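Local coordinates for uncharacterized protein (Bordetella bronchiseptica, PDB 4XG0) that probably acts as a kinase of the DUF1537 family, which phosphorylates acid sugars in catabolic pathways, with a sugar-binding N-terminal and a nucleotide-binding C-terminal domain, at residues P160-S165 / T172-S177. Residues are numbered along the deposited sequence; the frame is centred on the assembly and turned at random.
Sequences PVTETS and TPVTES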
loop_
_atom_site.group_PDB
_atom_site.type_symbol
_atom_site.label_atom_id
_atom_site.label_comp_id
_atom_site.label_asym_id
_atom_site.label_seq_id
_atom_site.Cartn_x
_atom_site.Cartn_y
_atom_site.Cartn_z
ATOM N N PRO A 160 17.676 -10.230 21.561
ATOM C CA PRO A 160 18.022 -10.870 20.281
ATOM C C PRO A 160 17.436 -12.266 20.188
ATOM O O PRO A 160 17.368 -12.926 21.217
ATOM C CB PRO A 160 19.556 -10.991 20.380
ATOM C CG PRO A 160 19.947 -9.837 21.221
ATOM C CD PRO A 160 18.863 -9.732 22.268
ATOM N N VAL A 161 17.067 -12.724 18.994
ATOM C CA VAL A 161 16.321 -13.956 18.861
ATOM C C VAL A 161 17.143 -15.133 19.429
ATOM O O VAL A 161 16.571 -16.018 20.045
ATOM C CB VAL A 161 15.899 -14.199 17.410
ATOM C CG1 VAL A 161 17.130 -14.314 16.503
ATOM C CG2 VAL A 161 15.013 -15.419 17.305
ATOM N N THR A 162 18.475 -15.101 19.275
ATOM C CA THR A 162 19.341 -16.156 19.818
ATOM C C THR A 162 19.324 -16.264 21.354
ATOM O O THR A 162 19.906 -17.195 21.901
ATOM C CB THR A 162 20.846 -16.017 19.347
ATOM O OG1 THR A 162 21.284 -14.659 19.462
ATOM C CG2 THR A 162 21.012 -16.481 17.908
ATOM N N GLU A 163 18.681 -15.325 22.051
ATOM C CA GLU A 163 18.471 -15.456 23.502
ATOM C C GLU A 163 17.098 -16.057 23.861
ATOM O O GLU A 163 16.738 -16.137 25.034
ATOM C CB GLU A 163 18.622 -14.109 24.212
ATOM C CG GLU A 163 20.043 -13.558 24.221
ATOM C CD GLU A 163 20.133 -12.211 24.905
ATOM O OE1 GLU A 163 19.203 -11.871 25.665
ATOM O OE2 GLU A 163 21.130 -11.485 24.682
ATOM N N THR A 164 16.343 -16.477 22.855
ATOM C CA THR A 164 14.988 -16.969 23.074
ATOM C C THR A 164 14.863 -18.432 22.668
ATOM O O THR A 164 15.807 -19.037 22.162
ATOM C CB THR A 164 13.961 -16.175 22.250
ATOM O OG1 THR A 164 14.083 -16.532 20.871
ATOM C CG2 THR A 164 14.181 -14.685 22.414
ATOM N N SER A 165 13.667 -18.974 22.875
ATOM C CA SER A 165 13.361 -20.379 22.627
ATOM C C SER A 165 13.824 -20.914 21.265
ATOM O O SER A 165 14.071 -22.110 21.116
ATOM C CB SER A 165 11.849 -20.578 22.748
ATOM O OG SER A 165 11.238 -19.434 23.329
ATOM N N THR A 172 14.485 -26.659 13.595
ATOM C CA THR A 172 15.433 -25.738 12.952
ATOM C C THR A 172 15.857 -24.590 13.873
ATOM O O THR A 172 15.380 -23.455 13.729
ATOM C CB THR A 172 14.840 -25.077 11.683
ATOM O OG1 THR A 172 13.650 -24.360 12.034
ATOM C CG2 THR A 172 14.522 -26.116 10.611
ATOM N N PRO A 173 16.758 -24.877 14.819
ATOM C CA PRO A 173 17.314 -23.857 15.706
ATOM C C PRO A 173 17.901 -22.652 14.972
ATOM O O PRO A 173 18.348 -22.752 13.831
ATOM C CB PRO A 173 18.423 -24.621 16.440
ATOM C CG PRO A 173 17.897 -26.005 16.522
ATOM C CD PRO A 173 17.160 -26.234 15.231
ATOM N N VAL A 174 17.911 -21.518 15.658
ATOM C CA VAL A 174 18.496 -20.277 15.138
ATOM C C VAL A 174 19.797 -19.978 15.880
ATOM O O VAL A 174 19.807 -19.915 17.102
ATOM C CB VAL A 174 17.538 -19.115 15.347
ATOM C CG1 VAL A 174 18.138 -17.803 14.878
ATOM C CG2 VAL A 174 16.230 -19.389 14.614
ATOM N N THR A 175 20.881 -19.774 15.139
ATOM C CA THR A 175 22.196 -19.647 15.748
ATOM C C THR A 175 22.944 -18.356 15.411
ATOM O O THR A 175 24.131 -18.223 15.727
ATOM C CB THR A 175 23.087 -20.839 15.348
ATOM O OG1 THR A 175 23.154 -20.922 13.919
ATOM C CG2 THR A 175 22.507 -22.132 15.900
ATOM N N GLU A 176 22.269 -17.404 14.781
ATOM C CA GLU A 176 22.873 -16.110 14.531
ATOM C C GLU A 176 21.761 -15.087 14.322
ATOM O O GLU A 176 20.938 -15.244 13.408
ATOM C CB GLU A 176 23.760 -16.182 13.295
ATOM C CG GLU A 176 24.343 -14.853 12.899
ATOM C CD GLU A 176 25.086 -14.232 14.027
ATOM O OE1 GLU A 176 26.010 -14.905 14.561
ATOM O OE2 GLU A 176 24.739 -13.112 14.402
ATOM N N SER A 177 21.744 -14.063 15.176
ATOM C CA SER A 177 20.655 -13.078 15.263
ATOM C C SER A 177 20.966 -11.859 14.401
ATOM O O SER A 177 20.087 -11.107 14.050
ATOM C CB SER A 177 20.544 -12.569 16.711
ATOM O OG SER A 177 20.332 -13.611 17.653
#
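Ser177 and Thr162 share the centre of this contact, which illustrates how a backbone-to-side-chain hydrogen bond and a few methyl contacts can join two arms of an irregular loop. The backbone N of Thr162, the middle residue of a short 3-10 turn spanning Val161 to Glu163, donates to Ser177 OG at 2.9 Å with a moderately bent N-H...O angle of 150°. The modelled position of OG is less certain than the rest, because it lies improbably near the Thr162 hydroxyl, and the fine detail of the bond is doubtful accordingly. The methyl CG2 of Thr162 lies against the backbone of the second arm, with Thr162 CG2 3.5 Å from Glu176 N and 3.7 Å from Val174 O.

Val161 supplies the apolar half. With chi1 at 61°, its CG1 sits between backbone N and carbonyl carbon and reaches across to two partners, Val161 CG1 lying 3.8 Å from Ser177 CB and 4.0 Å from Val174 CG1. The 3-10 turn is held from within: Val161 O accepts from the backbone N of Thr164 and also from Thr164 OG1, which donates to Val161 O at 2.7 Å, in the carbonyl plane and on a lone pair.

Both arms belong to the connection between strand 159-160 and helix 179-183 in the sugar-binding domain. Val161 and Ser177 each make backbone hydrogen bonds to Leu154 of strand 153-156, the central strand of the small antiparallel sheet, while the Glu176 side chain touches Thr181 and Leu182 of helix 179-183 and its OE2 accepts a hydrogen bond from His178 N.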